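Bacteriophage virulence determinant (PDB 6GGR) is a PipA-family bacteriophage-borne virulence factor that probably acts as a zinc-dependent protease on NF-kappaB proteins of the infected host cell. Local coordinates at residues K37-M43 with E79-T83; A46-I50 with R71-S75; Q84-F88 with I193-M198; F88-M92 with V168-T173; L135-T140 with F158-F164. One frame throughout, in Å; residues are numbered along the deposited sequence.

Contact 1 (K37-M43 with E79-T83); sequences KARLEPM and EDAYT
Pro42 and Glu79 bring the backbones closest, their CA atoms 4.7 Å apart, where the loop 37-43, turning into a 3-10 segment at Pro42, runs past the C-terminal part of helix 64-84. Tyr82 carries most of the contact. With its CG anti to the backbone N (chi1 -159°), the ring leaves the helix toward the loop and brings the hydroxyl beside the backbone of Leu40. There Leu40 N donates to Tyr82 OH over 3.3 Å, with an N-H...O angle of 158°. The same oxygen also bonds to OD1 of Asn93, whose ND2 holds Lys37 O, and helix 86-100 therefore shares in fixing both the phenol and the loop. Leu40 lies across the end of the ring at about a right angle, CB 3.9 Å from Tyr82 CZ. The backbone here folds as an inverse gamma turn centred on Ala38, closed by a weak bond from Arg39 N to Lys37 O; the CA of Ala38 comes within 3.8 Å of Tyr82 CE2. Nearer the 3-10 segment, Pro42 sets its CB against Glu79 CG at 3.8 Å and its CG against Thr83 CG2 at 3.7 Å. Glu79, extended to its carboxylate, crosses the Met43 side chain and lays OE2 3.5 Å from Met43 CG. Arg39 turns away from helix 64-84 and forms salt bridges with Asp35 and with Asp97 of helix 86-100.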
# COMPACT_ATOMS: atom_id res chain seq x y z
N LYS B 37 10.46 7.95 -29.62
CA LYS B 37 9.71 8.08 -30.86
C LYS B 37 8.40 7.29 -30.77
O LYS B 37 8.29 6.30 -30.05
CB LYS B 37 10.54 7.58 -32.04
CG LYS B 37 11.94 8.19 -32.12
CD LYS B 37 11.90 9.70 -32.27
CE LYS B 37 13.28 10.32 -32.05
NZ LYS B 37 13.27 11.79 -32.28
N ALA B 38 7.40 7.77 -31.51
CA ALA B 38 6.07 7.16 -31.51
C ALA B 38 6.00 6.07 -32.57
O ALA B 38 5.28 6.16 -33.57
CB ALA B 38 5.01 8.22 -31.73
N ARG B 39 6.78 5.00 -32.34
CA ARG B 39 6.89 3.93 -33.31
C ARG B 39 5.97 2.74 -33.02
O ARG B 39 5.80 1.89 -33.90
CB ARG B 39 8.34 3.44 -33.41
CG ARG B 39 8.93 2.85 -32.14
CD ARG B 39 10.31 2.28 -32.43
NE ARG B 39 11.15 2.17 -31.24
CZ ARG B 39 11.28 1.07 -30.50
NH1 ARG B 39 12.07 1.08 -29.44
NH2 ARG B 39 10.61 -0.04 -30.80
N LEU B 40 5.38 2.67 -31.83
CA LEU B 40 4.37 1.67 -31.53
C LEU B 40 2.98 2.25 -31.73
O LEU B 40 2.77 3.47 -31.63
CB LEU B 40 4.51 1.15 -30.10
CG LEU B 40 5.92 0.82 -29.59
CD1 LEU B 40 5.83 0.27 -28.18
CD2 LEU B 40 6.63 -0.15 -30.51
N GLU B 41 2.02 1.38 -32.00
CA GLU B 41 0.64 1.80 -32.21
C GLU B 41 -0.07 1.90 -30.87
O GLU B 41 -0.20 0.88 -30.18
CB GLU B 41 -0.08 0.83 -33.13
CG GLU B 41 -1.13 1.49 -34.02
CD GLU B 41 -2.46 1.70 -33.32
OE1 GLU B 41 -2.97 0.74 -32.72
OE2 GLU B 41 -2.98 2.84 -33.36
N PRO B 42 -0.55 3.08 -30.46
CA PRO B 42 -1.13 3.21 -29.11
C PRO B 42 -2.24 2.22 -28.78
O PRO B 42 -2.28 1.70 -27.66
CB PRO B 42 -1.66 4.65 -29.11
CG PRO B 42 -0.78 5.37 -30.05
CD PRO B 42 -0.46 4.38 -31.14
N MET B 43 -3.14 1.95 -29.72
CA MET B 43 -4.28 1.08 -29.42
C MET B 43 -3.88 -0.39 -29.26
O MET B 43 -4.78 -1.22 -29.06
CB MET B 43 -5.34 1.22 -30.51
CG MET B 43 -6.28 2.39 -30.29
SD MET B 43 -7.22 2.85 -31.76
CE MET B 43 -6.01 3.85 -32.63
N GLU B 79 -2.94 4.65 -24.04
CA GLU B 79 -3.03 5.34 -25.32
C GLU B 79 -2.74 6.83 -25.15
O GLU B 79 -1.95 7.41 -25.91
CB GLU B 79 -4.42 5.11 -25.92
CG GLU B 79 -4.71 5.90 -27.19
CD GLU B 79 -6.02 5.47 -27.83
OE1 GLU B 79 -6.88 4.92 -27.12
OE2 GLU B 79 -6.18 5.70 -29.05
N ASP B 80 -3.38 7.47 -24.17
CA ASP B 80 -3.15 8.90 -23.94
C ASP B 80 -1.71 9.18 -23.56
O ASP B 80 -1.11 10.15 -24.04
CB ASP B 80 -4.09 9.42 -22.86
CG ASP B 80 -5.53 9.54 -23.33
OD1 ASP B 80 -5.75 9.66 -24.55
OD2 ASP B 80 -6.44 9.52 -22.47
N ALA B 81 -1.14 8.35 -22.68
CA ALA B 81 0.23 8.59 -22.22
C ALA B 81 1.23 8.47 -23.37
O ALA B 81 2.18 9.24 -23.45
CB ALA B 81 0.59 7.60 -21.11
N TYR B 82 1.02 7.50 -24.26
CA TYR B 82 1.96 7.32 -25.37
C TYR B 82 1.83 8.43 -26.40
O TYR B 82 2.83 8.89 -26.95
CB TYR B 82 1.73 5.96 -26.02
CG TYR B 82 2.92 5.46 -26.81
CD1 TYR B 82 3.96 4.78 -26.20
CD2 TYR B 82 3.00 5.68 -28.18
CE1 TYR B 82 5.04 4.33 -26.92
CE2 TYR B 82 4.08 5.22 -28.91
CZ TYR B 82 5.09 4.55 -28.28
OH TYR B 82 6.17 4.10 -29.01
N THR B 83 0.60 8.88 -26.67
CA THR B 83 0.41 9.94 -27.65
C THR B 83 0.90 11.28 -27.13
O THR B 83 1.29 12.14 -27.93
CB THR B 83 -1.07 10.04 -28.04
OG1 THR B 83 -1.86 10.31 -26.87
CG2 THR B 83 -1.55 8.76 -28.69

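Contact 2 (A46-I50 with R71-S75); sequences AEYLI and REVLS
Ala46 packs against Arg71 and Ser75 in a partly buried helix-to-helix contact, which sets the short helix 45-49 and the start of strand 50-51 against the middle of helix 64-84. The backbones come closest at Ala46 and Ser75, with 5.2 Å between their CA atoms, a spacing that the small side chains at both positions allow. Arg71 is the long arm of the interface. Its CG stands anti to the backbone N (chi1 -162°) and the chain runs extended as far as NE, which carries the guanidinium across to the other helix. The methyl of Ala46 sits over one face of that group, CB being 3.5 Å from Arg71 CZ, while the Glu47 side chain passes obliquely with CG 3.4 Å from Arg71 NH2. On the inner side Ile50 and Leu74 meet tip to tip, Ile50 CG1 lying 3.9 Å from Leu74 CD2, and Leu49 CD2 adds a looser touch on the same Leu74 methyl. Leu109 of strand 107-111 touches both Ile50 and Arg71, and Phe164 of helix 160-173 touches Leu74. No hydrogen bond joins the two segments. The Glu47 carboxylate is turned 47° from the guanidinium plane and its OE2 stays 4.5 Å from Arg71 NH2, well out of that plane, so the pair can offer general electrostatic attraction at most, and the cohesion of the contact rests on apolar packing and the covered guanidinium face.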
# COMPACT_ATOMS: atom_id res chain seq x y z
N ALA B 46 -2.06 -2.06 -24.66
CA ALA B 46 -2.65 -2.93 -23.65
C ALA B 46 -2.29 -4.39 -23.90
O ALA B 46 -1.86 -5.10 -22.98
CB ALA B 46 -4.16 -2.74 -23.62
N GLU B 47 -2.47 -4.86 -25.14
CA GLU B 47 -2.09 -6.22 -25.48
C GLU B 47 -0.60 -6.44 -25.27
O GLU B 47 -0.17 -7.54 -24.88
CB GLU B 47 -2.47 -6.53 -26.93
CG GLU B 47 -3.89 -7.05 -27.11
CD GLU B 47 -4.31 -7.12 -28.56
OE1 GLU B 47 -3.44 -7.29 -29.44
OE2 GLU B 47 -5.53 -6.99 -28.83
N TYR B 48 0.22 -5.42 -25.52
CA TYR B 48 1.66 -5.55 -25.33
C TYR B 48 2.02 -5.68 -23.86
O TYR B 48 3.01 -6.34 -23.52
CB TYR B 48 2.39 -4.36 -25.95
CG TYR B 48 2.20 -4.18 -27.45
CD1 TYR B 48 1.62 -5.18 -28.22
CD2 TYR B 48 2.61 -3.02 -28.08
CE1 TYR B 48 1.44 -5.02 -29.58
CE2 TYR B 48 2.44 -2.85 -29.45
CZ TYR B 48 1.86 -3.85 -30.19
OH TYR B 48 1.69 -3.69 -31.55
N LEU B 49 1.25 -5.06 -22.97
CA LEU B 49 1.57 -5.07 -21.55
C LEU B 49 0.88 -6.21 -20.80
O LEU B 49 1.48 -6.79 -19.88
CB LEU B 49 1.17 -3.73 -20.91
CG LEU B 49 1.53 -3.53 -19.44
CD1 LEU B 49 3.01 -3.22 -19.26
CD2 LEU B 49 0.68 -2.42 -18.82
N ILE B 50 -0.35 -6.56 -21.18
CA ILE B 50 -1.19 -7.48 -20.41
C ILE B 50 -1.42 -8.74 -21.23
O ILE B 50 -1.81 -8.67 -22.40
CB ILE B 50 -2.53 -6.82 -20.03
CG1 ILE B 50 -2.29 -5.49 -19.31
CG2 ILE B 50 -3.36 -7.76 -19.18
CD1 ILE B 50 -1.38 -5.57 -18.10
N ARG B 71 -9.24 -3.18 -17.73
CA ARG B 71 -8.44 -3.20 -18.95
C ARG B 71 -8.87 -2.08 -19.90
O ARG B 71 -8.02 -1.44 -20.54
CB ARG B 71 -8.55 -4.55 -19.65
CG ARG B 71 -7.45 -4.78 -20.67
CD ARG B 71 -7.82 -5.82 -21.72
NE ARG B 71 -6.74 -5.99 -22.69
CZ ARG B 71 -6.59 -5.28 -23.80
NH1 ARG B 71 -7.46 -4.33 -24.12
NH2 ARG B 71 -5.56 -5.52 -24.60
N GLU B 72 -10.17 -1.85 -20.02
CA GLU B 72 -10.66 -0.76 -20.86
C GLU B 72 -10.08 0.58 -20.39
O GLU B 72 -9.59 1.37 -21.20
CB GLU B 72 -12.19 -0.73 -20.83
CG GLU B 72 -12.82 0.28 -21.77
CD GLU B 72 -13.09 1.63 -21.12
OE1 GLU B 72 -13.43 1.66 -19.92
OE2 GLU B 72 -12.95 2.66 -21.82
N VAL B 73 -10.11 0.83 -19.08
CA VAL B 73 -9.55 2.06 -18.54
C VAL B 73 -8.04 2.09 -18.75
O VAL B 73 -7.47 3.11 -19.16
CB VAL B 73 -9.91 2.20 -17.05
CG1 VAL B 73 -9.18 3.40 -16.42
CG2 VAL B 73 -11.41 2.35 -16.89
N LEU B 74 -7.37 0.97 -18.48
CA LEU B 74 -5.92 0.91 -18.66
C LEU B 74 -5.54 1.21 -20.11
O LEU B 74 -4.55 1.90 -20.37
CB LEU B 74 -5.39 -0.46 -18.23
CG LEU B 74 -3.89 -0.69 -18.44
CD1 LEU B 74 -3.06 0.37 -17.74
CD2 LEU B 74 -3.49 -2.07 -17.96
N SER B 75 -6.33 0.70 -21.06
CA SER B 75 -6.02 0.91 -22.47
C SER B 75 -6.12 2.39 -22.84
O SER B 75 -5.26 2.91 -23.56
CB SER B 75 -6.95 0.07 -23.34
OG SER B 75 -6.70 0.28 -24.72

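Contact 3 (Q84-F88 with I193-M198); sequences QSGTF and IILKEM
Ser85 and Glu197 approach to 5.0 Å between CA atoms, and Gln84 and Met198 to 5.2 Å, where the junction between helices 64-84 and 86-100 meets the C-terminal end of helix 186-197. Glu197 reaches across with an extended chain and lays its carboxylate on the first turn of helix 86-100. Thr87 OG1 donates to Glu197 OE2 over 2.6 Å, on the syn side but 33° out of the carboxylate plane; the rotamer that sets OG1 beside the backbone N of Thr87 (chi1 -66°) turns it to that oxygen. Thr87 N bonds to Glu197 OE1 at 2.9 Å, although OE1 and Ser85 OG are modelled too near each other and the places of both are less certain. Beside these bonds Ile194 packs with CG1 3.9 Å from Thr87 CG2 and CG2 3.9 Å from Phe88 CB. At the outer end, a water donates to Met198 O at 2.7 Å and weakly to Gln84 OE1. Ser85 is the N-cap of helix 86-100, its OG, with that same uncertainty, accepting from Phe88 N. At this serine-capped N-terminus Glu197 of helix 186-197 takes the amide and hydroxyl of Thr87, and the helix dipole would probably stabilise its negative charge.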
# COMPACT_ATOMS: atom_id res chain seq x y z
N GLN B 84 0.90 11.48 -25.81
CA GLN B 84 1.11 12.80 -25.23
C GLN B 84 2.46 12.97 -24.53
O GLN B 84 2.92 14.11 -24.41
CB GLN B 84 -0.00 13.12 -24.22
CG GLN B 84 -1.39 13.22 -24.85
CD GLN B 84 -2.49 13.39 -23.82
OE1 GLN B 84 -3.20 12.44 -23.49
NE2 GLN B 84 -2.65 14.61 -23.32
N SER B 85 3.04 11.89 -24.05
CA SER B 85 4.27 11.97 -23.30
C SER B 85 5.46 11.30 -23.92
O SER B 85 5.51 10.13 -24.04
CB SER B 85 4.09 11.36 -21.88
OG SER B 85 5.23 11.40 -21.14
N GLY B 86 6.45 12.07 -24.27
CA GLY B 86 7.67 11.49 -24.79
C GLY B 86 8.46 10.73 -23.75
O GLY B 86 9.15 9.76 -24.07
N THR B 87 8.38 11.16 -22.49
CA THR B 87 9.02 10.40 -21.42
C THR B 87 8.43 9.01 -21.31
O THR B 87 9.16 8.02 -21.18
CB THR B 87 8.89 11.15 -20.09
OG1 THR B 87 9.65 12.37 -20.16
CG2 THR B 87 9.41 10.31 -18.92
N PHE B 88 7.10 8.90 -21.38
CA PHE B 88 6.45 7.59 -21.30
C PHE B 88 6.77 6.75 -22.53
O PHE B 88 6.91 5.53 -22.43
CB PHE B 88 4.95 7.76 -21.14
CG PHE B 88 4.20 6.46 -21.14
CD1 PHE B 88 4.00 5.76 -19.96
CD2 PHE B 88 3.71 5.93 -22.32
CE1 PHE B 88 3.31 4.56 -19.96
CE2 PHE B 88 3.02 4.73 -22.32
CZ PHE B 88 2.83 4.05 -21.15
N ILE B 193 6.51 13.47 -14.15
CA ILE B 193 6.87 14.04 -15.45
C ILE B 193 5.87 13.61 -16.51
O ILE B 193 5.43 14.41 -17.34
CB ILE B 193 8.30 13.63 -15.83
CG1 ILE B 193 9.30 14.18 -14.81
CG2 ILE B 193 8.64 14.12 -17.24
CD1 ILE B 193 10.69 13.57 -14.92
N ILE B 194 5.53 12.32 -16.53
CA ILE B 194 4.60 11.80 -17.53
C ILE B 194 3.26 12.52 -17.42
O ILE B 194 2.69 12.97 -18.42
CB ILE B 194 4.44 10.28 -17.35
CG1 ILE B 194 5.76 9.58 -17.67
CG2 ILE B 194 3.32 9.73 -18.24
CD1 ILE B 194 5.81 8.13 -17.23
N LEU B 195 2.74 12.64 -16.20
CA LEU B 195 1.44 13.27 -16.01
C LEU B 195 1.45 14.73 -16.47
O LEU B 195 0.49 15.19 -17.11
CB LEU B 195 1.02 13.19 -14.54
CG LEU B 195 0.09 12.02 -14.18
CD1 LEU B 195 0.74 10.69 -14.50
CD2 LEU B 195 -0.30 12.09 -12.72
N LYS B 196 2.51 15.47 -16.15
CA LYS B 196 2.59 16.84 -16.65
C LYS B 196 2.69 16.87 -18.17
O LYS B 196 2.11 17.75 -18.82
CB LYS B 196 3.79 17.57 -16.03
CG LYS B 196 3.59 17.96 -14.57
CD LYS B 196 2.42 18.91 -14.39
CE LYS B 196 2.34 19.44 -12.96
NZ LYS B 196 1.08 20.20 -12.71
N GLU B 197 3.42 15.92 -18.75
CA GLU B 197 3.48 15.82 -20.21
C GLU B 197 2.12 15.46 -20.81
O GLU B 197 1.88 15.78 -21.98
CB GLU B 197 4.53 14.79 -20.63
CG GLU B 197 5.97 15.22 -20.38
CD GLU B 197 6.99 14.20 -20.85
OE1 GLU B 197 6.58 13.11 -21.32
OE2 GLU B 197 8.21 14.48 -20.76
N MET B 198 1.25 14.81 -20.04
CA MET B 198 -0.09 14.46 -20.48
C MET B 198 -1.09 15.59 -20.29
O MET B 198 -2.26 15.43 -20.65
CB MET B 198 -0.60 13.23 -19.72
CG MET B 198 0.15 11.94 -20.02
SD MET B 198 -0.40 10.59 -18.96
CE MET B 198 -2.00 10.27 -19.67
O HOH W 1 -4.32 13.67 -20.49

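Contact 4 (F88-M92 with V168-T173); sequences FRRLM and VVHALT
Leu172 projects from helix 160-173 toward Leu91 of helix 86-100, the pair of residues whose CA atoms are nearest, 6.0 Å apart. Its CB lies 4.1 Å from Leu91 O. With CG beside the backbone N (chi1 -57°), the branch is carried toward helix 86-100, and its two methyls meet different residues. CD1 meets Phe88 CE1 at 4.0 Å, the two side chains crossing at about a right angle. Leu172 CD2 goes instead to Met92, whose chain bends at chi2 (66°) and offers SD at 4.0 Å. Val168 joins from one turn earlier, its CG1 near the plane of the Phe88 ring at the edge. On the other flank Leu91 CD2 touches Thr173 CG2 at 3.8 Å, while Leu91 CD1 lies between Thr173 CG2 and Val169 CG2. The threonine hydroxyl donates to Val169 O at 2.7 Å, from the face of that carbonyl opposite to Thr173 N. A single water donates to Leu91 O and to Leu172 O, the latter at 2.7 Å. The axes of segments 88-92 and 168-173 come within 9.8 Å, their directions 48° apart. Helix 160-173 bears His166 and His170, which with Asp177 bind zinc in another structure of this protein; this chain holds none, and the HxxxH spacing recalls the zincin HExxH motif with glutamine in second place. Tyr190 and Ile194 of helix 186-197 close one flank, Leu78 and Tyr82 of helix 64-84 the other.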
# COMPACT_ATOMS: atom_id res chain seq x y z
N PHE B 88 7.10 8.90 -21.38
CA PHE B 88 6.45 7.59 -21.30
C PHE B 88 6.77 6.75 -22.53
O PHE B 88 6.91 5.53 -22.43
CB PHE B 88 4.95 7.76 -21.14
CG PHE B 88 4.20 6.46 -21.14
CD1 PHE B 88 4.00 5.76 -19.96
CD2 PHE B 88 3.71 5.93 -22.32
CE1 PHE B 88 3.31 4.56 -19.96
CE2 PHE B 88 3.02 4.73 -22.32
CZ PHE B 88 2.83 4.05 -21.15
N ARG B 89 6.86 7.38 -23.71
CA ARG B 89 7.24 6.64 -24.91
C ARG B 89 8.60 5.98 -24.74
O ARG B 89 8.82 4.88 -25.26
CB ARG B 89 7.24 7.57 -26.13
CG ARG B 89 5.84 7.99 -26.60
CD ARG B 89 5.85 8.59 -28.01
NE ARG B 89 6.49 9.90 -28.09
CZ ARG B 89 5.88 11.06 -27.82
NH1 ARG B 89 4.60 11.07 -27.44
NH2 ARG B 89 6.54 12.20 -27.92
N ARG B 90 9.51 6.61 -24.00
CA ARG B 90 10.83 6.03 -23.77
C ARG B 90 10.73 4.77 -22.92
O ARG B 90 11.29 3.72 -23.27
CB ARG B 90 11.75 7.05 -23.10
CG ARG B 90 12.11 8.23 -23.98
CD ARG B 90 13.32 9.00 -23.46
NE ARG B 90 13.02 9.76 -22.24
CZ ARG B 90 13.29 9.35 -21.00
NH1 ARG B 90 13.85 8.17 -20.78
NH2 ARG B 90 12.98 10.12 -19.97
N LEU B 91 10.04 4.85 -21.78
CA LEU B 91 9.89 3.68 -20.93
C LEU B 91 9.18 2.56 -21.67
O LEU B 91 9.64 1.41 -21.67
CB LEU B 91 9.13 4.07 -19.66
CG LEU B 91 9.73 5.26 -18.89
CD1 LEU B 91 8.92 5.53 -17.63
CD2 LEU B 91 11.19 5.01 -18.54
N MET B 92 8.07 2.88 -22.34
CA MET B 92 7.30 1.86 -23.05
C MET B 92 8.11 1.25 -24.19
O MET B 92 8.16 0.02 -24.34
CB MET B 92 6.00 2.47 -23.59
CG MET B 92 5.11 1.48 -24.32
SD MET B 92 4.47 0.21 -23.21
CE MET B 92 4.06 -1.08 -24.39
N VAL B 168 2.20 1.16 -13.67
CA VAL B 168 2.77 0.79 -14.96
C VAL B 168 4.25 1.16 -15.01
O VAL B 168 5.07 0.40 -15.54
CB VAL B 168 1.98 1.46 -16.10
CG1 VAL B 168 2.71 1.33 -17.44
CG2 VAL B 168 0.59 0.84 -16.20
N VAL B 169 4.61 2.31 -14.45
CA VAL B 169 6.01 2.71 -14.45
C VAL B 169 6.86 1.67 -13.73
O VAL B 169 7.98 1.36 -14.14
CB VAL B 169 6.18 4.11 -13.84
CG1 VAL B 169 7.63 4.39 -13.46
CG2 VAL B 169 5.70 5.17 -14.82
N HIS B 170 6.33 1.12 -12.63
CA HIS B 170 7.02 0.03 -11.95
C HIS B 170 7.30 -1.11 -12.92
O HIS B 170 8.41 -1.65 -12.97
CB HIS B 170 6.19 -0.48 -10.77
CG HIS B 170 6.39 0.28 -9.49
ND1 HIS B 170 7.60 0.30 -8.83
CD2 HIS B 170 5.53 1.01 -8.74
CE1 HIS B 170 7.48 1.03 -7.73
NE2 HIS B 170 6.24 1.47 -7.66
N ALA B 171 6.29 -1.48 -13.72
CA ALA B 171 6.39 -2.65 -14.58
C ALA B 171 7.28 -2.42 -15.80
O ALA B 171 7.83 -3.38 -16.34
CB ALA B 171 5.00 -3.07 -15.03
N LEU B 172 7.43 -1.17 -16.24
CA LEU B 172 8.26 -0.88 -17.41
C LEU B 172 9.71 -0.61 -17.05
O LEU B 172 10.58 -0.74 -17.92
CB LEU B 172 7.69 0.32 -18.18
CG LEU B 172 6.24 0.19 -18.64
CD1 LEU B 172 5.75 1.52 -19.18
CD2 LEU B 172 6.11 -0.90 -19.70
N THR B 173 10.00 -0.25 -15.80
CA THR B 173 11.36 0.03 -15.37
C THR B 173 11.92 -0.97 -14.37
O THR B 173 13.13 -0.99 -14.16
CB THR B 173 11.44 1.43 -14.73
OG1 THR B 173 10.65 1.46 -13.53
CG2 THR B 173 10.94 2.49 -15.69
O HOH W 2 11.62 1.23 -19.46

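Contact 5 (L135-T140 with F158-F164); sequences LNLDDT and FDTTRSF
Leu135 and Phe164 meet because both hold CG beside the backbone N: chi1 of -54° lowers the leucine branch onto the ring, and chi1 of -87° swings the phenylalanine out from helix 160-173 to receive it. Leu135 CD1 stands over one face in a CH-pi contact, 4.1 Å from the ring centroid of Phe164 and 23° off its normal. At the ring's edge, in its plane, Asn136 O lies 3.6 Å from Phe164 CE1, and Leu137 CD2 comes obliquely to CZ at 4.2 Å. The loop holds its shape through an Asx turn, Asp138 N donating to a lone pair of Asn136 OD1 over 2.8 Å. Farther along, the less well ordered Asp139 points to the helix start and places OD2 2.9 Å from Ser163 OG. Outside the two segments, the chain of another protein supplies basic groups that form a salt bridge with Asp139 OD1 and a hydrogen bond with Ser163 OG. Asp159 is the N-cap, accepting from Arg162 N through OD1, while its OD2 bonds to His200. The loop that leaves strand 132-135 thus lies along the first turns of helix 160-173, and Val73, Leu74 and Ile77 of helix 64-84 pack on Phe164.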
# COMPACT_ATOMS: atom_id res chain seq x y z
N LEU B 135 -4.51 -3.44 -10.37
CA LEU B 135 -5.18 -2.16 -10.56
C LEU B 135 -6.64 -2.30 -10.16
O LEU B 135 -7.22 -3.39 -10.24
CB LEU B 135 -5.09 -1.68 -12.01
CG LEU B 135 -3.69 -1.59 -12.61
CD1 LEU B 135 -3.76 -1.39 -14.11
CD2 LEU B 135 -2.88 -0.48 -11.96
N ASN B 136 -7.23 -1.19 -9.72
CA ASN B 136 -8.65 -1.16 -9.37
C ASN B 136 -9.19 0.23 -9.66
O ASN B 136 -8.45 1.19 -9.84
CB ASN B 136 -8.88 -1.52 -7.90
CG ASN B 136 -8.32 -0.47 -6.95
OD1 ASN B 136 -8.90 0.61 -6.78
ND2 ASN B 136 -7.18 -0.77 -6.33
N LEU B 137 -10.52 0.32 -9.70
CA LEU B 137 -11.22 1.57 -9.96
C LEU B 137 -11.88 2.12 -8.70
O LEU B 137 -12.89 2.84 -8.77
CB LEU B 137 -12.26 1.37 -11.06
CG LEU B 137 -11.67 0.98 -12.42
CD1 LEU B 137 -12.72 0.31 -13.29
CD2 LEU B 137 -11.08 2.20 -13.12
N ASP B 138 -11.32 1.80 -7.53
CA ASP B 138 -11.87 2.30 -6.27
C ASP B 138 -11.56 3.78 -6.06
O ASP B 138 -12.21 4.42 -5.22
CB ASP B 138 -11.33 1.48 -5.10
CG ASP B 138 -11.58 -0.01 -5.27
OD1 ASP B 138 -12.47 -0.38 -6.06
OD2 ASP B 138 -10.88 -0.81 -4.60
N ASP B 139 -10.59 4.34 -6.79
CA ASP B 139 -10.34 5.77 -6.72
C ASP B 139 -11.58 6.59 -7.07
O ASP B 139 -11.67 7.76 -6.69
CB ASP B 139 -9.19 6.16 -7.65
CG ASP B 139 -7.84 5.76 -7.10
OD1 ASP B 139 -7.78 5.22 -5.97
OD2 ASP B 139 -6.82 5.99 -7.79
N THR B 140 -12.52 5.99 -7.80
CA THR B 140 -13.78 6.63 -8.14
C THR B 140 -14.94 6.10 -7.30
O THR B 140 -16.11 6.33 -7.65
CB THR B 140 -14.09 6.43 -9.63
OG1 THR B 140 -13.96 5.04 -9.97
CG2 THR B 140 -13.14 7.24 -10.50
N PHE B 158 -4.99 10.71 -4.63
CA PHE B 158 -4.65 9.89 -5.79
C PHE B 158 -5.86 9.79 -6.71
O PHE B 158 -6.99 9.62 -6.25
CB PHE B 158 -4.23 8.49 -5.35
CG PHE B 158 -2.79 8.38 -4.92
CD1 PHE B 158 -1.78 8.42 -5.86
CD2 PHE B 158 -2.46 8.19 -3.59
CE1 PHE B 158 -0.45 8.30 -5.48
CE2 PHE B 158 -1.14 8.07 -3.21
CZ PHE B 158 -0.13 8.13 -4.16
N ASP B 159 -5.62 9.90 -8.01
CA ASP B 159 -6.65 9.66 -9.01
C ASP B 159 -6.23 8.49 -9.88
O ASP B 159 -5.10 8.01 -9.83
CB ASP B 159 -6.91 10.92 -9.85
CG ASP B 159 -5.79 11.21 -10.85
OD1 ASP B 159 -4.60 11.01 -10.51
OD2 ASP B 159 -6.11 11.63 -11.97
N THR B 160 -7.17 8.02 -10.70
CA THR B 160 -6.95 6.82 -11.50
C THR B 160 -5.71 6.97 -12.37
O THR B 160 -4.86 6.07 -12.44
CB THR B 160 -8.18 6.53 -12.36
OG1 THR B 160 -9.32 6.40 -11.52
CG2 THR B 160 -8.00 5.25 -13.16
N THR B 161 -5.57 8.11 -13.05
CA THR B 161 -4.45 8.30 -13.96
C THR B 161 -3.12 8.14 -13.23
O THR B 161 -2.28 7.32 -13.64
CB THR B 161 -4.54 9.67 -14.63
OG1 THR B 161 -5.82 9.81 -15.26
CG2 THR B 161 -3.44 9.84 -15.67
N ARG B 162 -2.92 8.88 -12.14
CA ARG B 162 -1.67 8.79 -11.40
C ARG B 162 -1.43 7.37 -10.90
O ARG B 162 -0.33 6.83 -11.02
CB ARG B 162 -1.66 9.77 -10.23
CG ARG B 162 -0.33 9.77 -9.46
CD ARG B 162 -0.25 10.91 -8.44
NE ARG B 162 -0.06 12.22 -9.05
CZ ARG B 162 1.12 12.72 -9.43
NH1 ARG B 162 2.24 12.03 -9.27
NH2 ARG B 162 1.19 13.93 -9.97
N SER B 163 -2.46 6.74 -10.33
CA SER B 163 -2.29 5.40 -9.77
C SER B 163 -1.94 4.40 -10.87
O SER B 163 -1.04 3.56 -10.70
CB SER B 163 -3.55 4.96 -9.03
OG SER B 163 -3.92 5.91 -8.05
N PHE B 164 -2.64 4.47 -12.00
CA PHE B 164 -2.37 3.55 -13.11
C PHE B 164 -0.96 3.76 -13.64
O PHE B 164 -0.22 2.79 -13.85
CB PHE B 164 -3.41 3.76 -14.21
CG PHE B 164 -4.66 2.94 -14.03
CD1 PHE B 164 -5.36 2.97 -12.83
CD2 PHE B 164 -5.15 2.17 -15.07
CE1 PHE B 164 -6.51 2.22 -12.67
CE2 PHE B 164 -6.30 1.42 -14.91
CZ PHE B 164 -6.98 1.45 -13.71

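In the fold
Contact 4 is the buried core, wholly apolar between its side chains, whereas contact 1 lies at the surface and contacts 2, 3 and 5 are partly buried and mix polar with apolar packing. Helix 64-84 serves contacts 1 and 2, helix 86-100 serves contacts 3 and 4 through their common Phe88, and helix 160-173 serves contacts 4 and 5. Leu49 and Leu74 of contact 2 pack on contact 4, while Val73 and Leu74 reach Leu135, Leu137 and Phe164 of contact 5. Polar bonds gather at loops and helix ends: a backbone amide on a phenol in contact 1, a carboxylate bound to a helix N-terminus in contact 3, and, beside contact 5, a salt bridge to another protein's chain.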